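Local atomic coordinates of flavoprotein (Thermotoga maritima, PDB entry 5V8S), a protein that probably transfers electrons through bound FMN to a di-iron centre, as an oxidoreductase of the flavo-diiron protein family. Residues 262-276 against 316-330. The protein carries 1 engineered substitution. Residues are numbered along the deposited sequence; the frame is centred on the assembly and turned at random. Where two conformers were deposited one is given.
Sequences DPKKGKVTVIYDSMY and DIPDSEALIFGVSTY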
ATOM      1  N   ASP A 262      18.519   1.053 -19.552  1.00 23.88           N
ATOM      2  CA  ASP A 262      18.868   0.196 -20.684  1.00 24.78           C
ATOM      3  C   ASP A 262      17.990  -1.056 -20.674  1.00 24.31           C
ATOM      4  O   ASP A 262      17.981  -1.790 -19.670  1.00 24.71           O
ATOM      5  CB  ASP A 262      20.332  -0.236 -20.624  1.00 27.19           C
ATOM      6  CG  ASP A 262      21.309   0.898 -20.921  1.00 31.58           C
ATOM      7  OD1 ASP A 262      20.910   1.994 -21.392  1.00 33.27           O
ATOM      8  OD2 ASP A 262      22.495   0.671 -20.655  1.00 33.89           O
ATOM      9  N   PRO A 263      17.248  -1.347 -21.741  1.00 25.20           N
ATOM     10  CA  PRO A 263      16.304  -2.466 -21.690  1.00 26.59           C
ATOM     11  C   PRO A 263      16.909  -3.808 -22.071  1.00 26.54           C
ATOM     12  O   PRO A 263      17.864  -3.911 -22.846  1.00 28.49           O
ATOM     13  CB  PRO A 263      15.233  -2.049 -22.709  1.00 26.81           C
ATOM     14  CG  PRO A 263      15.936  -1.207 -23.673  1.00 27.72           C
ATOM     15  CD  PRO A 263      17.029  -0.504 -22.928  1.00 25.56           C
ATOM     16  N   LYS A 264      16.332  -4.852 -21.475  1.00 27.05           N
ATOM     17  CA  LYS A 264      16.602  -6.227 -21.872  1.00 27.86           C
ATOM     18  C   LYS A 264      15.615  -6.603 -22.969  1.00 28.35           C
ATOM     19  O   LYS A 264      14.404  -6.519 -22.771  1.00 26.67           O
ATOM     20  CB  LYS A 264      16.451  -7.150 -20.664  1.00 31.04           C
ATOM     21  CG  LYS A 264      16.440  -8.624 -21.019  1.00 35.82           C
ATOM     22  CD  LYS A 264      16.562  -9.505 -19.794  1.00 39.92           C
ATOM     23  CE  LYS A 264      15.351  -9.395 -18.904  1.00 43.73           C
ATOM     24  NZ  LYS A 264      15.340 -10.456 -17.853  1.00 45.71           N
ATOM     25  N   LYS A 265      16.129  -6.997 -24.126  1.00 30.12           N
ATOM     26  CA  LYS A 265      15.258  -7.249 -25.264  1.00 30.68           C
ATOM     27  C   LYS A 265      14.227  -8.304 -24.914  1.00 30.78           C
ATOM     28  O   LYS A 265      14.554  -9.349 -24.341  1.00 33.08           O
ATOM     29  CB  LYS A 265      16.076  -7.702 -26.469  1.00 32.63           C
ATOM     30  CG  LYS A 265      16.123  -6.662 -27.541  1.00 36.92           C
ATOM     31  CD  LYS A 265      14.788  -6.527 -28.228  1.00 36.49           C
ATOM     32  CE  LYS A 265      14.714  -5.280 -29.095  1.00 37.28           C
ATOM     33  NZ  LYS A 265      13.327  -5.001 -29.544  1.00 39.22           N
ATOM     34  N   GLY A 266      12.971  -8.020 -25.258  1.00 29.02           N
ATOM     35  CA  GLY A 266      11.876  -8.925 -25.015  1.00 27.17           C
ATOM     36  C   GLY A 266      11.170  -8.730 -23.692  1.00 25.58           C
ATOM     37  O   GLY A 266      10.057  -9.251 -23.520  1.00 25.80           O
ATOM     38  N   LYS A 267      11.765  -7.994 -22.757  1.00 24.49           N
ATOM     39  CA  LYS A 267      11.173  -7.852 -21.426  1.00 21.72           C
ATOM     40  C   LYS A 267      10.066  -6.798 -21.433  1.00 21.32           C
ATOM     41  O   LYS A 267      10.296  -5.637 -21.787  1.00 22.30           O
ATOM     42  CB  LYS A 267      12.237  -7.478 -20.393  1.00 21.95           C
ATOM     43  CG  LYS A 267      11.638  -7.339 -18.998  1.00 21.61           C
ATOM     44  CD  LYS A 267      12.708  -7.291 -17.916  1.00 21.69           C
ATOM     45  CE  LYS A 267      12.112  -7.093 -16.539  1.00 22.16           C
ATOM     46  NZ  LYS A 267      13.150  -7.040 -15.469  1.00 23.00           N
ATOM     47  N   VAL A 268       8.875  -7.199 -21.000  1.00 20.81           N
ATOM     48  CA  VAL A 268       7.748  -6.297 -20.797  1.00 22.18           C
ATOM     49  C   VAL A 268       7.212  -6.568 -19.400  1.00 21.77           C
ATOM     50  O   VAL A 268       7.059  -7.729 -19.008  1.00 25.48           O
ATOM     51  CB  VAL A 268       6.661  -6.529 -21.871  1.00 23.56           C
ATOM     52  CG1 VAL A 268       5.420  -5.700 -21.585  1.00 25.87           C
ATOM     53  CG2 VAL A 268       7.219  -6.195 -23.260  1.00 24.39           C
ATOM     54  N   THR A 269       6.930  -5.514 -18.643  1.00 18.55           N
ATOM     55  CA  THR A 269       6.342  -5.675 -17.315  1.00 17.55           C
ATOM     56  C   THR A 269       4.870  -5.277 -17.370  1.00 17.27           C
ATOM     57  O   THR A 269       4.528  -4.196 -17.858  1.00 18.22           O
ATOM     58  CB  THR A 269       7.127  -4.912 -16.230  1.00 19.18           C
ATOM     59  OG1 THR A 269       8.459  -5.435 -16.159  1.00 21.52           O
ATOM     60  CG2 THR A 269       6.515  -5.100 -14.870  1.00 18.82           C
ATOM     61  N   VAL A 270       4.015  -6.178 -16.903  1.00 17.02           N
ATOM     62  CA  VAL A 270       2.561  -6.048 -16.975  1.00 16.77           C
ATOM     63  C   VAL A 270       2.064  -5.902 -15.548  1.00 17.95           C
ATOM     64  O   VAL A 270       2.319  -6.771 -14.702  1.00 19.75           O
ATOM     65  CB  VAL A 270       1.929  -7.284 -17.626  1.00 17.62           C
ATOM     66  CG1 VAL A 270       0.411  -7.107 -17.743  1.00 18.45           C
ATOM     67  CG2 VAL A 270       2.554  -7.550 -18.986  1.00 18.44           C
ATOM     68  N   ILE A 271       1.347  -4.813 -15.286  1.00 16.38           N
ATOM     69  CA  ILE A 271       0.934  -4.442 -13.940  1.00 16.69           C
ATOM     70  C   ILE A 271      -0.558  -4.140 -13.993  1.00 17.19           C
ATOM     71  O   ILE A 271      -0.976  -3.237 -14.724  1.00 17.54           O
ATOM     72  CB  ILE A 271       1.700  -3.205 -13.439  1.00 17.39           C
ATOM     73  CG1 ILE A 271       3.204  -3.436 -13.437  1.00 18.16           C
ATOM     74  CG2 ILE A 271       1.219  -2.807 -12.037  1.00 18.61           C
ATOM     75  CD1 ILE A 271       3.966  -2.142 -13.451  1.00 18.23           C
ATOM     76  N   TYR A 272      -1.355  -4.863 -13.211  1.00 16.20           N
ATOM     77  CA  TYR A 272      -2.788  -4.619 -13.262  1.00 15.82           C
ATOM     78  C   TYR A 272      -3.475  -4.927 -11.946  1.00 17.06           C
ATOM     79  O   TYR A 272      -2.983  -5.694 -11.116  1.00 17.56           O
ATOM     80  CB  TYR A 272      -3.449  -5.408 -14.398  1.00 16.86           C
ATOM     81  CG  TYR A 272      -3.425  -6.917 -14.303  1.00 16.97           C
ATOM     82  CD1 TYR A 272      -2.344  -7.651 -14.790  1.00 19.41           C
ATOM     83  CD2 TYR A 272      -4.526  -7.630 -13.855  1.00 17.79           C
ATOM     84  CE1 TYR A 272      -2.334  -9.025 -14.735  1.00 19.87           C
ATOM     85  CE2 TYR A 272      -4.519  -9.012 -13.808  1.00 18.84           C
ATOM     86  CZ  TYR A 272      -3.434  -9.713 -14.276  1.00 20.83           C
ATOM     87  OH  TYR A 272      -3.425 -11.102 -14.265  1.00 23.43           O
ATOM     88  N   ASP A 273      -4.652  -4.319 -11.781  0.53 17.73           N
ATOM     89  CA  ASP A 273      -5.552  -4.621 -10.675  0.53 18.51           C
ATOM     90  C   ASP A 273      -6.864  -5.159 -11.228  0.53 19.35           C
ATOM     91  O   ASP A 273      -7.466  -4.549 -12.119  0.53 21.01           O
ATOM     92  CB  ASP A 273      -5.756  -3.431  -9.697  0.53 19.37           C
ATOM     93  CG  ASP A 273      -6.333  -2.157 -10.347  0.53 18.82           C
ATOM     94  OD1 ASP A 273      -6.405  -2.046 -11.590  0.53 19.39           O
ATOM     95  OD2 ASP A 273      -6.716  -1.236  -9.553  0.53 17.61           O
ATOM     96  N   SER A 274      -7.299  -6.305 -10.701  1.00 18.60           N
ATOM     97  CA  SER A 274      -8.493  -6.980 -11.177  1.00 19.79           C
ATOM     98  C   SER A 274      -9.393  -7.071  -9.958  1.00 21.80           C
ATOM     99  O   SER A 274      -9.185  -7.935  -9.094  1.00 21.96           O
ATOM    100  CB  SER A 274      -8.126  -8.331 -11.764  1.00 21.20           C
ATOM    101  OG  SER A 274      -9.273  -8.979 -12.255  1.00 21.79           O
ATOM    102  N   MET A 275     -10.348  -6.124  -9.875  1.00 24.48           N
ATOM    103  CA  MET A 275     -11.264  -6.039  -8.744  1.00 27.60           C
ATOM    104  C   MET A 275     -12.219  -7.212  -8.731  1.00 25.83           C
ATOM    105  O   MET A 275     -12.577  -7.686  -7.652  1.00 27.64           O
ATOM    106  CB  MET A 275     -12.057  -4.727  -8.790  1.00 29.80           C
ATOM    107  CG  MET A 275     -11.262  -3.479  -8.346  1.00 31.81           C
ATOM    108  SD  MET A 275     -12.078  -1.848  -8.571  1.00 32.23           S
ATOM    109  CE  MET A 275     -13.384  -1.975  -7.357  1.00 33.99           C
ATOM    110  N   TYR A 276     -12.628  -7.703  -9.921  1.00 26.90           N
ATOM    111  CA  TYR A 276     -13.616  -8.772 -10.026  1.00 28.34           C
ATOM    112  C   TYR A 276     -13.280  -9.886 -11.000  1.00 28.48           C
ATOM    113  O   TYR A 276     -14.021 -10.868 -11.019  1.00 29.74           O
ATOM    114  CB  TYR A 276     -15.008  -8.247 -10.445  1.00 30.16           C
ATOM    115  CG  TYR A 276     -15.432  -6.954  -9.778  1.00 31.96           C
ATOM    116  CD1 TYR A 276     -15.712  -6.906  -8.420  1.00 31.32           C
ATOM    117  CD2 TYR A 276     -15.563  -5.786 -10.514  1.00 32.27           C
ATOM    118  CE1 TYR A 276     -16.055  -5.731  -7.809  1.00 33.58           C
ATOM    119  CE2 TYR A 276     -15.918  -4.599  -9.918  1.00 33.23           C
ATOM    120  CZ  TYR A 276     -16.161  -4.574  -8.564  1.00 33.73           C
ATOM    121  OH  TYR A 276     -16.512  -3.388  -7.984  1.00 35.70           O
ATOM    122  N   ASP A 316      11.752  -4.112 -11.497  1.00 17.49           N
ATOM    123  CA  ASP A 316      11.655  -4.633 -12.855  1.00 17.85           C
ATOM    124  C   ASP A 316      11.472  -3.555 -13.913  1.00 18.00           C
ATOM    125  O   ASP A 316      11.567  -3.870 -15.103  1.00 20.18           O
ATOM    126  CB  ASP A 316      10.537  -5.691 -12.924  1.00 18.55           C
ATOM    127  CG  ASP A 316      11.046  -7.079 -12.534  1.00 20.55           C
ATOM    128  OD1 ASP A 316      12.149  -7.447 -12.993  1.00 21.38           O
ATOM    129  OD2 ASP A 316      10.406  -7.777 -11.740  1.00 23.70           O
ATOM    130  N   ILE A 317      11.252  -2.303 -13.525  1.00 17.13           N
ATOM    131  CA  ILE A 317      10.992  -1.236 -14.493  1.00 17.91           C
ATOM    132  C   ILE A 317      12.221  -0.876 -15.334  1.00 18.20           C
ATOM    133  O   ILE A 317      12.113  -0.784 -16.568  1.00 18.46           O
ATOM    134  CB  ILE A 317      10.424   0.020 -13.805  1.00 19.89           C
ATOM    135  CG1 ILE A 317       9.218  -0.310 -12.915  1.00 24.12           C
ATOM    136  CG2 ILE A 317      10.099   1.101 -14.845  1.00 19.51           C
ATOM    137  CD1 ILE A 317       8.062  -0.831 -13.654  1.00 25.19           C
ATOM    138  N   PRO A 318      13.403  -0.638 -14.741  1.00 17.59           N
ATOM    139  CA  PRO A 318      14.504  -0.057 -15.539  1.00 18.75           C
ATOM    140  C   PRO A 318      14.871  -0.820 -16.798  1.00 19.93           C
ATOM    141  O   PRO A 318      15.132  -0.192 -17.831  1.00 19.95           O
ATOM    142  CB  PRO A 318      15.676   0.011 -14.550  1.00 19.01           C
ATOM    143  CG  PRO A 318      15.018   0.121 -13.207  1.00 18.66           C
ATOM    144  CD  PRO A 318      13.794  -0.779 -13.329  1.00 18.10           C
ATOM    145  N   ASP A 319      14.931  -2.147 -16.749  1.00 20.00           N
ATOM    146  CA  ASP A 319      15.329  -2.908 -17.927  1.00 20.20           C
ATOM    147  C   ASP A 319      14.148  -3.475 -18.693  1.00 20.32           C
ATOM    148  O   ASP A 319      14.336  -4.325 -19.553  1.00 22.50           O
ATOM    149  CB  ASP A 319      16.379  -3.975 -17.602  1.00 22.67           C
ATOM    150  CG  ASP A 319      15.882  -5.065 -16.706  1.00 25.26           C
ATOM    151  OD1 ASP A 319      14.803  -4.918 -16.097  1.00 26.02           O
ATOM    152  OD2 ASP A 319      16.580  -6.098 -16.609  1.00 27.65           O
ATOM    153  N   SER A 320      12.936  -3.018 -18.419  1.00 19.52           N
ATOM    154  CA  SER A 320      11.815  -3.357 -19.289  1.00 19.61           C
ATOM    155  C   SER A 320      11.852  -2.535 -20.574  1.00 19.92           C
ATOM    156  O   SER A 320      12.166  -1.341 -20.554  1.00 21.23           O
ATOM    157  CB  SER A 320      10.493  -3.060 -18.575  1.00 19.45           C
ATOM    158  OG  SER A 320      10.285  -3.946 -17.501  1.00 20.67           O
ATOM    159  N   GLU A 321      11.511  -3.174 -21.704  1.00 20.32           N
ATOM    160  CA  GLU A 321      11.346  -2.401 -22.929  1.00 21.30           C
ATOM    161  C   GLU A 321      10.096  -1.539 -22.871  1.00 21.26           C
ATOM    162  O   GLU A 321      10.055  -0.454 -23.471  1.00 22.26           O
ATOM    163  CB  GLU A 321      11.209  -3.319 -24.143  1.00 24.15           C
ATOM    164  CG  GLU A 321      12.420  -4.098 -24.529  1.00 27.43           C
ATOM    165  CD  GLU A 321      12.315  -4.551 -25.974  1.00 31.53           C
ATOM    166  OE1 GLU A 321      12.446  -3.685 -26.858  1.00 33.54           O
ATOM    167  OE2 GLU A 321      12.061  -5.746 -26.228  1.00 33.41           O
ATOM    168  N   ALA A 322       9.069  -2.010 -22.164  1.00 19.90           N
ATOM    169  CA  ALA A 322       7.771  -1.355 -22.146  1.00 18.75           C
ATOM    170  C   ALA A 322       7.024  -1.812 -20.909  1.00 18.29           C
ATOM    171  O   ALA A 322       7.339  -2.849 -20.318  1.00 18.58           O
ATOM    172  CB  ALA A 322       6.942  -1.702 -23.393  1.00 19.33           C
ATOM    173  N   LEU A 323       6.009  -1.035 -20.544  1.00 18.03           N
ATOM    174  CA  LEU A 323       5.086  -1.392 -19.478  1.00 18.06           C
ATOM    175  C   LEU A 323       3.675  -1.504 -20.042  1.00 18.78           C
ATOM    176  O   LEU A 323       3.298  -0.788 -20.973  1.00 19.83           O
ATOM    177  CB  LEU A 323       5.058  -0.332 -18.364  1.00 18.33           C
ATOM    178  CG  LEU A 323       6.393   0.067 -17.737  1.00 18.23           C
ATOM    179  CD1 LEU A 323       6.168   1.074 -16.621  1.00 18.56           C
ATOM    180  CD2 LEU A 323       7.117  -1.168 -17.223  1.00 19.99           C
ATOM    181  N   ILE A 324       2.903  -2.413 -19.472  1.00 17.28           N
ATOM    182  CA  ILE A 324       1.494  -2.553 -19.822  1.00 17.76           C
ATOM    183  C   ILE A 324       0.697  -2.485 -18.532  1.00 18.60           C
ATOM    184  O   ILE A 324       0.980  -3.234 -17.589  1.00 20.70           O
ATOM    185  CB  ILE A 324       1.186  -3.866 -20.564  1.00 19.44           C
ATOM    186  CG1 ILE A 324       1.914  -3.895 -21.904  1.00 20.86           C
ATOM    187  CG2 ILE A 324      -0.331  -3.997 -20.781  1.00 20.88           C
ATOM    188  CD1 ILE A 324       1.535  -5.010 -22.771  1.00 24.17           C
ATOM    189  N   PHE A 325      -0.299  -1.603 -18.496  1.00 18.84           N
ATOM    190  CA  PHE A 325      -1.142  -1.413 -17.323  1.00 17.87           C
ATOM    191  C   PHE A 325      -2.563  -1.871 -17.619  1.00 17.93           C
ATOM    192  O   PHE A 325      -3.089  -1.616 -18.707  1.00 20.40           O
ATOM    193  CB  PHE A 325      -1.173   0.058 -16.911  1.00 18.74           C
ATOM    194  CG  PHE A 325       0.130   0.543 -16.377  1.00 18.96           C
ATOM    195  CD1 PHE A 325       0.506   0.247 -15.076  1.00 20.30           C
ATOM    196  CD2 PHE A 325       0.980   1.274 -17.174  1.00 19.53           C
ATOM    197  CE1 PHE A 325       1.729   0.666 -14.589  1.00 20.96           C
ATOM    198  CE2 PHE A 325       2.200   1.705 -16.696  1.00 19.79           C
ATOM    199  CZ  PHE A 325       2.571   1.406 -15.400  1.00 20.41           C
ATOM    200  N   GLY A 326      -3.165  -2.580 -16.663  1.00 17.31           N
ATOM    201  CA  GLY A 326      -4.585  -2.885 -16.703  1.00 17.62           C
ATOM    202  C   GLY A 326      -5.249  -2.246 -15.492  1.00 18.45           C
ATOM    203  O   GLY A 326      -4.848  -2.524 -14.356  1.00 19.97           O
ATOM    204  N   VAL A 327      -6.252  -1.396 -15.718  1.00 18.87           N
ATOM    205  CA  VAL A 327      -6.762  -0.475 -14.712  1.00 19.46           C
ATOM    206  C   VAL A 327      -8.260  -0.714 -14.516  1.00 20.07           C
ATOM    207  O   VAL A 327      -9.057  -0.511 -15.445  1.00 20.94           O
ATOM    208  CB  VAL A 327      -6.496   0.981 -15.124  1.00 21.98           C
ATOM    209  CG1 VAL A 327      -7.028   1.917 -14.090  1.00 22.97           C
ATOM    210  CG2 VAL A 327      -5.003   1.196 -15.380  1.00 23.27           C
ATOM    211  N   SER A 328      -8.637  -1.137 -13.310  1.00 19.12           N
ATOM    212  CA  SER A 328     -10.036  -1.118 -12.895  1.00 20.07           C
ATOM    213  C   SER A 328     -10.486   0.304 -12.597  1.00 21.90           C
ATOM    214  O   SER A 328      -9.753   1.093 -11.989  1.00 21.91           O
ATOM    215  CB  SER A 328     -10.232  -1.918 -11.608  1.00 21.32           C
ATOM    216  OG  SER A 328      -9.934  -3.301 -11.747  1.00 23.14           O
ATOM    217  N   THR A 329     -11.746   0.587 -12.921  1.00 22.79           N
ATOM    218  CA  THR A 329     -12.303   1.904 -12.682  1.00 23.94           C
ATOM    219  C   THR A 329     -13.662   1.717 -12.021  1.00 23.95           C
ATOM    220  O   THR A 329     -13.730   1.693 -10.795  1.00 23.81           O
ATOM    221  CB  THR A 329     -12.390   2.703 -13.984  1.00 25.29           C
ATOM    222  OG1 THR A 329     -13.250   2.013 -14.897  1.00 24.80           O
ATOM    223  CG2 THR A 329     -11.002   2.894 -14.618  1.00 25.97           C
ATOM    224  N   TYR A 330     -14.732   1.521 -12.804  1.00 25.38           N
ATOM    225  CA  TYR A 330     -16.088   1.423 -12.261  1.00 27.03           C
ATOM    226  C   TYR A 330     -16.483   2.754 -11.615  1.00 28.94           C
ATOM    227  O   TYR A 330     -16.687   3.739 -12.332  1.00 27.78           O
ATOM    228  CB  TYR A 330     -16.215   0.205 -11.324  1.00 26.91           C
ATOM    229  CG  TYR A 330     -15.750  -1.088 -11.998  1.00 25.26           C
ATOM    230  CD1 TYR A 330     -16.581  -1.764 -12.880  1.00 25.20           C
ATOM    231  CD2 TYR A 330     -14.472  -1.612 -11.771  1.00 24.57           C
ATOM    232  CE1 TYR A 330     -16.171  -2.926 -13.508  1.00 24.91           C
ATOM    233  CE2 TYR A 330     -14.043  -2.785 -12.411  1.00 24.69           C
ATOM    234  CZ  TYR A 330     -14.904  -3.437 -13.267  1.00 24.98           C
ATOM    235  OH  TYR A 330     -14.494  -4.595 -13.911  1.00 25.13           O
TER
HETATM  236  O   HOH W   1      15.999  -8.342 -15.459  1.00 40.04           O
HETATM  237  O   HOH W   2      -7.460   1.115 -10.824  1.00 26.67           O
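Strands 267-273 and 322-327 run parallel, 10° apart, joined by backbone bonds such as Ile-271 N to Ile-324 O (2.8 Å) and Ile-324 N to Thr-269 O. They are neighbouring strands of the five-stranded parallel sheet of the flavodoxin-like domain, where strand 296-302 flanks 267-273 on its other edge. Gly-326, with no side chain, lets Tyr-272 CB lie close over its backbone. On the face packed by helix 336-348, the Ile-271 and Phe-325 side chains lie side by side, CD1 of the isoleucine 3.8 Å from CE1 of the ring.

At the N-terminal end, Lys-267 stretches fully, CG anti to its backbone N (chi1 -179°), long enough for NZ to bridge Asp-316 OD1 (2.7 Å) and Asp-319 OD1 (2.8 Å), meeting the first carboxylate on its anti side and the second on its syn side; Asp-316 OD2 bonds Tyr-300 OH. Nearby, small hydroxyls relay hydrogen bonds: Thr-269 OG1 donates to Ser-320 OG, which in turn donates to Asp-316 O. Glu-321 uses both oxygens: OE2 takes the Gly-266 N-H (2.6 Å), and OE1 pairs with Lys-265 NZ, which also bonds Leu-409 O.

At the strands' C-terminal ends, Asp-273 OD1 accepts the Ser-328 N-H, while Ser-328 OG reaches Asp-273 O (2.8 Å) from above the carbonyl plane. The Tyr-276 edge meets the Tyr-330 face in a T-shaped pair, planes at 71°; around it pack Trp-164 and Phe-132 of the second subunit.

Charge pairing thus ties the loops entering the strands, whereas hydroxyl, carboxylate and aromatic contacts order the C-terminal loops, where flavodoxin-like folds bind FMN, beside the partner subunit.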